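Local coordinates for extracellular solute-binding protein, family 1 (Bifidobacterium longum subsp. infantis ATCC 15697, PDB 3OMB) that probably captures an extracellular solute, likely a carbohydrate, for an ABC-type importer, and carries a bound magnesium ion, at residues A[46-60]-A[410-422]. Numbering follows the deposited sequence.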
loop_
_atom_site.group_PDB
_atom_site.type_symbol
_atom_site.label_atom_id
_atom_site.label_comp_id
_atom_site.label_asym_id
_atom_site.label_seq_id
_atom_site.Cartn_x
_atom_site.Cartn_y
_atom_site.Cartn_z
ATOM N N VAL A 46 1.150 -7.899 -18.921
ATOM C CA VAL A 46 1.198 -6.642 -18.170
ATOM C C VAL A 46 -0.169 -6.370 -17.518
ATOM O O VAL A 46 -1.206 -6.301 -18.185
ATOM C CB VAL A 46 1.646 -5.418 -19.054
ATOM C CG1 VAL A 46 0.765 -5.246 -20.309
ATOM C CG2 VAL A 46 1.678 -4.154 -18.230
ATOM N N LYS A 47 -0.154 -6.236 -16.208
ATOM C CA LYS A 47 -1.339 -5.842 -15.456
ATOM C C LYS A 47 -1.550 -4.341 -15.617
ATOM O O LYS A 47 -0.583 -3.574 -15.584
ATOM C CB LYS A 47 -1.144 -6.183 -13.985
ATOM C CG LYS A 47 -2.424 -6.084 -13.154
ATOM C CD LYS A 47 -2.104 -6.128 -11.681
ATOM C CE LYS A 47 -2.241 -7.525 -11.136
ATOM N NZ LYS A 47 -1.589 -7.614 -9.793
ATOM N N LYS A 48 -2.812 -3.945 -15.790
ATOM C CA LYS A 48 -3.218 -2.555 -16.049
ATOM C C LYS A 48 -4.300 -2.088 -15.066
ATOM O O LYS A 48 -5.036 -2.905 -14.506
ATOM C CB LYS A 48 -3.802 -2.432 -17.464
ATOM C CG LYS A 48 -2.977 -3.057 -18.595
ATOM C CD LYS A 48 -1.749 -2.210 -18.964
ATOM C CE LYS A 48 -2.129 -0.840 -19.550
ATOM N NZ LYS A 48 -2.988 -0.914 -20.760
ATOM N N ASN A 49 -4.407 -0.776 -14.869
ATOM C CA ASN A 49 -5.599 -0.201 -14.245
ATOM C C ASN A 49 -6.591 0.064 -15.385
ATOM O O ASN A 49 -6.172 0.355 -16.514
ATOM C CB ASN A 49 -5.259 1.114 -13.511
ATOM C CG ASN A 49 -4.416 0.908 -12.244
ATOM O OD1 ASN A 49 -4.596 -0.070 -11.511
ATOM N ND2 ASN A 49 -3.501 1.848 -11.976
ATOM N N ALA A 50 -7.892 -0.031 -15.120
ATOM C CA ALA A 50 -8.901 0.282 -16.159
ATOM C C ALA A 50 -8.807 1.700 -16.755
ATOM O O ALA A 50 -9.245 1.927 -17.871
ATOM C CB ALA A 50 -10.343 0.025 -15.638
ATOM N N ASN A 51 -8.241 2.652 -16.025
ATOM C CA ASN A 51 -8.162 4.019 -16.560
ATOM C C ASN A 51 -6.982 4.272 -17.514
ATOM O O ASN A 51 -6.779 5.389 -17.983
ATOM C CB ASN A 51 -8.202 5.053 -15.423
ATOM C CG ASN A 51 -6.973 5.015 -14.549
ATOM O OD1 ASN A 51 -6.064 4.198 -14.740
ATOM N ND2 ASN A 51 -6.930 5.914 -13.575
ATOM N N GLN A 52 -6.223 3.224 -17.807
ATOM C CA GLN A 52 -5.054 3.349 -18.650
ATOM C C GLN A 52 -5.314 3.105 -20.135
ATOM O O GLN A 52 -6.111 2.257 -20.540
ATOM C CB GLN A 52 -3.921 2.447 -18.140
ATOM C CG GLN A 52 -3.361 2.930 -16.815
ATOM C CD GLN A 52 -2.582 1.867 -16.081
ATOM O OE1 GLN A 52 -2.407 0.748 -16.568
ATOM N NE2 GLN A 52 -2.093 2.214 -14.901
ATOM N N GLU A 53 -4.622 3.897 -20.934
ATOM C CA GLU A 53 -4.504 3.715 -22.370
ATOM C C GLU A 53 -3.940 2.314 -22.711
ATOM O O GLU A 53 -3.231 1.692 -21.901
ATOM C CB GLU A 53 -3.596 4.865 -22.827
ATOM C CG GLU A 53 -2.806 4.771 -24.106
ATOM C CD GLU A 53 -2.356 6.167 -24.576
ATOM O OE1 GLU A 53 -1.171 6.548 -24.368
ATOM O OE2 GLU A 53 -3.215 6.905 -25.127
ATOM N N LYS A 54 -4.279 1.803 -23.889
ATOM C CA LYS A 54 -3.721 0.522 -24.360
ATOM C C LYS A 54 -2.227 0.678 -24.652
ATOM O O LYS A 54 -1.790 1.756 -25.080
ATOM C CB LYS A 54 -4.449 0.001 -25.608
ATOM C CG LYS A 54 -5.921 -0.329 -25.387
ATOM C CD LYS A 54 -6.505 -1.113 -26.586
ATOM C CE LYS A 54 -7.966 -1.585 -26.343
ATOM N NZ LYS A 54 -8.980 -0.474 -26.494
HETATM N N MSE A 55 -1.468 -0.395 -24.410
HETATM C CA MSE A 55 -0.016 -0.441 -24.654
HETATM C C MSE A 55 0.307 -0.021 -26.077
HETATM O O MSE A 55 1.261 0.713 -26.318
HETATM C CB MSE A 55 0.564 -1.858 -24.436
HETATM C CG MSE A 55 0.396 -2.465 -23.043
HETATM SE SE MSE A 55 0.964 -1.288 -21.599
HETATM C CE MSE A 55 2.788 -0.945 -22.182
ATOM N N ALA A 56 -0.509 -0.476 -27.018
ATOM C CA ALA A 56 -0.304 -0.136 -28.422
ATOM C C ALA A 56 -0.298 1.382 -28.698
ATOM O O ALA A 56 0.331 1.815 -29.650
ATOM C CB ALA A 56 -1.327 -0.867 -29.319
ATOM N N ASN A 57 -0.969 2.180 -27.863
ATOM C CA ASN A 57 -1.014 3.650 -28.051
ATOM C C ASN A 57 0.034 4.418 -27.241
ATOM O O ASN A 57 0.035 5.651 -27.249
ATOM C CB ASN A 57 -2.389 4.237 -27.699
ATOM C CG ASN A 57 -3.502 3.703 -28.562
ATOM O OD1 ASN A 57 -4.521 3.284 -28.040
ATOM N ND2 ASN A 57 -3.329 3.722 -29.880
HETATM N N MSE A 58 0.918 3.710 -26.545
HETATM C CA MSE A 58 1.920 4.378 -25.740
HETATM C C MSE A 58 3.238 4.460 -26.506
HETATM O O MSE A 58 3.819 3.437 -26.887
HETATM C CB MSE A 58 2.104 3.657 -24.397
HETATM C CG MSE A 58 0.864 3.657 -23.501
HETATM SE SE MSE A 58 1.234 2.551 -21.946
HETATM C CE MSE A 58 -0.442 2.638 -20.974
ATOM N N GLN A 59 3.697 5.685 -26.739
ATOM C CA GLN A 59 4.906 5.896 -27.522
ATOM C C GLN A 59 6.123 5.245 -26.838
ATOM O O GLN A 59 6.963 4.633 -27.508
ATOM C CB GLN A 59 5.123 7.395 -27.801
ATOM C CG GLN A 59 6.357 7.733 -28.651
ATOM C CD GLN A 59 6.335 7.091 -30.039
ATOM O OE1 GLN A 59 5.310 7.083 -30.717
ATOM N NE2 GLN A 59 7.471 6.567 -30.463
ATOM N N TRP A 60 6.215 5.349 -25.515
ATOM C CA TRP A 60 7.373 4.771 -24.826
ATOM C C TRP A 60 7.474 3.256 -25.045
ATOM O O TRP A 60 8.567 2.718 -25.066
ATOM C CB TRP A 60 7.401 5.104 -23.323
ATOM C CG TRP A 60 6.279 4.515 -22.526
ATOM C CD1 TRP A 60 5.108 5.135 -22.175
ATOM C CD2 TRP A 60 6.221 3.196 -21.965
ATOM N NE1 TRP A 60 4.322 4.272 -21.443
ATOM C CE2 TRP A 60 4.988 3.086 -21.286
ATOM C CE3 TRP A 60 7.094 2.098 -21.969
ATOM C CZ2 TRP A 60 4.589 1.912 -20.635
ATOM C CZ3 TRP A 60 6.706 0.935 -21.307
ATOM C CH2 TRP A 60 5.450 0.850 -20.660
ATOM N N THR A 410 -6.450 10.903 -17.577
ATOM C CA THR A 410 -7.035 10.046 -16.527
ATOM C C THR A 410 -8.550 10.026 -16.544
ATOM O O THR A 410 -9.152 8.958 -16.490
ATOM C CB THR A 410 -6.617 10.510 -15.114
ATOM O OG1 THR A 410 -5.190 10.503 -15.010
ATOM C CG2 THR A 410 -7.209 9.604 -14.033
ATOM N N GLY A 411 -9.165 11.205 -16.604
ATOM C CA GLY A 411 -10.611 11.310 -16.739
ATOM C C GLY A 411 -11.150 10.569 -17.955
ATOM O O GLY A 411 -12.213 9.944 -17.885
ATOM N N ASP A 412 -10.418 10.632 -19.072
ATOM C CA ASP A 412 -10.825 9.982 -20.334
ATOM C C ASP A 412 -10.448 8.491 -20.401
ATOM O O ASP A 412 -10.522 7.884 -21.468
ATOM C CB ASP A 412 -10.210 10.716 -21.545
ATOM C CG ASP A 412 -10.955 12.012 -21.926
ATOM O OD1 ASP A 412 -10.374 12.799 -22.718
ATOM O OD2 ASP A 412 -12.103 12.254 -21.468
ATOM N N ASN A 413 -10.042 7.907 -19.267
ATOM C CA ASN A 413 -9.505 6.533 -19.230
ATOM C C ASN A 413 -8.339 6.322 -20.206
ATOM O O ASN A 413 -8.190 5.259 -20.823
ATOM C CB ASN A 413 -10.619 5.489 -19.435
ATOM C CG ASN A 413 -11.595 5.450 -18.275
ATOM O OD1 ASN A 413 -11.196 5.447 -17.114
ATOM N ND2 ASN A 413 -12.888 5.438 -18.587
ATOM N N GLN A 414 -7.505 7.352 -20.328
ATOM C CA GLN A 414 -6.347 7.309 -21.199
ATOM C C GLN A 414 -5.067 7.702 -20.475
ATOM O O GLN A 414 -4.247 8.444 -21.009
ATOM C CB GLN A 414 -6.576 8.207 -22.415
ATOM C CG GLN A 414 -7.634 7.655 -23.362
ATOM C CD GLN A 414 -7.695 8.407 -24.682
ATOM O OE1 GLN A 414 -7.192 9.530 -24.806
ATOM N NE2 GLN A 414 -8.318 7.785 -25.683
ATOM N N TYR A 415 -4.894 7.196 -19.255
ATOM C CA TYR A 415 -3.664 7.441 -18.527
ATOM C C TYR A 415 -2.498 6.897 -19.375
ATOM O O TYR A 415 -2.577 5.768 -19.858
ATOM C CB TYR A 415 -3.700 6.814 -17.127
ATOM C CG TYR A 415 -2.552 7.311 -16.292
ATOM C CD1 TYR A 415 -2.665 8.503 -15.552
ATOM C CD2 TYR A 415 -1.324 6.619 -16.271
ATOM C CE1 TYR A 415 -1.590 8.980 -14.795
ATOM C CE2 TYR A 415 -0.254 7.091 -15.538
ATOM C CZ TYR A 415 -0.388 8.267 -14.800
ATOM O OH TYR A 415 0.680 8.739 -14.070
ATOM N N PRO A 416 -1.443 7.715 -19.600
ATOM C CA PRO A 416 -0.473 7.368 -20.656
ATOM C C PRO A 416 0.622 6.380 -20.220
ATOM O O PRO A 416 1.566 6.113 -20.986
ATOM C CB PRO A 416 0.119 8.727 -21.044
ATOM C CG PRO A 416 0.032 9.537 -19.809
ATOM C CD PRO A 416 -1.183 9.052 -19.038
ATOM N N GLY A 417 0.513 5.851 -19.008
ATOM C CA GLY A 417 1.483 4.881 -18.524
ATOM C C GLY A 417 0.888 3.852 -17.592
ATOM O O GLY A 417 -0.329 3.667 -17.556
ATOM N N LEU A 418 1.758 3.180 -16.843
ATOM C CA LEU A 418 1.354 2.163 -15.877
ATOM C C LEU A 418 1.187 2.697 -14.453
ATOM O O LEU A 418 0.672 1.990 -13.576
ATOM C CB LEU A 418 2.369 1.022 -15.876
ATOM C CG LEU A 418 2.420 0.213 -17.170
ATOM C CD1 LEU A 418 3.514 -0.821 -17.091
ATOM C CD2 LEU A 418 1.072 -0.453 -17.473
ATOM N N SER A 419 1.658 3.926 -14.218
ATOM C CA SER A 419 1.465 4.594 -12.923
ATOM C C SER A 419 2.037 3.712 -11.811
ATOM O O SER A 419 3.181 3.231 -11.933
ATOM C CB SER A 419 -0.024 4.942 -12.700
ATOM O OG SER A 419 -0.169 5.822 -11.583
ATOM N N GLU A 420 1.270 3.461 -10.754
ATOM C CA GLU A 420 1.795 2.653 -9.654
ATOM C C GLU A 420 2.102 1.176 -10.037
ATOM O O GLU A 420 2.741 0.465 -9.269
ATOM C CB GLU A 420 0.903 2.741 -8.392
ATOM C CG GLU A 420 -0.287 1.760 -8.372
ATOM C CD GLU A 420 -1.510 2.249 -9.146
ATOM O OE1 GLU A 420 -1.477 3.383 -9.654
ATOM O OE2 GLU A 420 -2.512 1.491 -9.243
ATOM N N LEU A 421 1.647 0.735 -11.212
ATOM C CA LEU A 421 1.941 -0.617 -11.716
ATOM C C LEU A 421 3.200 -0.664 -12.579
ATOM O O LEU A 421 3.399 -1.607 -13.355
ATOM C CB LEU A 421 0.751 -1.183 -12.499
ATOM C CG LEU A 421 -0.477 -1.520 -11.648
ATOM C CD1 LEU A 421 -1.716 -1.576 -12.511
ATOM C CD2 LEU A 421 -0.283 -2.838 -10.865
ATOM N N LEU A 422 4.062 0.343 -12.439
ATOM C CA LEU A 422 5.299 0.352 -13.203
ATOM C C LEU A 422 6.162 -0.809 -12.702
ATOM O O LEU A 422 6.080 -1.232 -11.531
ATOM C CB LEU A 422 6.037 1.675 -13.035
ATOM C CG LEU A 422 7.027 1.757 -11.861
ATOM C CD1 LEU A 422 8.031 2.892 -12.068
ATOM C CD2 LEU A 422 6.302 1.920 -10.560
HETATM O O HOH W 1 2.108 -3.824 -14.637
#
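Glu53 N donates to Tyr415 O at 3.0 Å, and with a hydrogen bond from Tyr415 N to Asn51 O, an oxygen whose position is less certain, this makes a single beta bridge at Gln52 and Tyr415. It exemplifies how loops of a two-lobed solute-binding fold lock together: residues 49-53, following strand 41-48, meet the segment that leaves helix 403-411 through a Schellman motif. Nearby, Asn49 ND2 gives Glu420 OE2 a bond of 2.9 Å, in its own amide plane but from above the carboxylate; Arg79 holds both side chains, contacting Asn49 OD1 and Glu420 OE2.

Gln52, its chain extended beyond CG (chi2 162°), lays its amide across Leu418: OE1 accepts from Asn49 N at 3.0 Å, while NE2 makes a weak bond to Leu418 O. With Gln52 replaced by alanine, Asn49 N would probably lose its acceptor and a gap would open beside Leu418.

Farther out, Pro416 O lies in the plane of the Trp60 ring, at its edge, and takes a weak bond of 3.3 Å from Trp60 NE1, and the extended Met58 side chain runs past Pro416 O to Gly417. A water joins Lys47 O to Leu421 O. Leu418 CD2 touches both Val46 CG2 and the bent Lys48 chain, 3.6 Å from Lys48 CD.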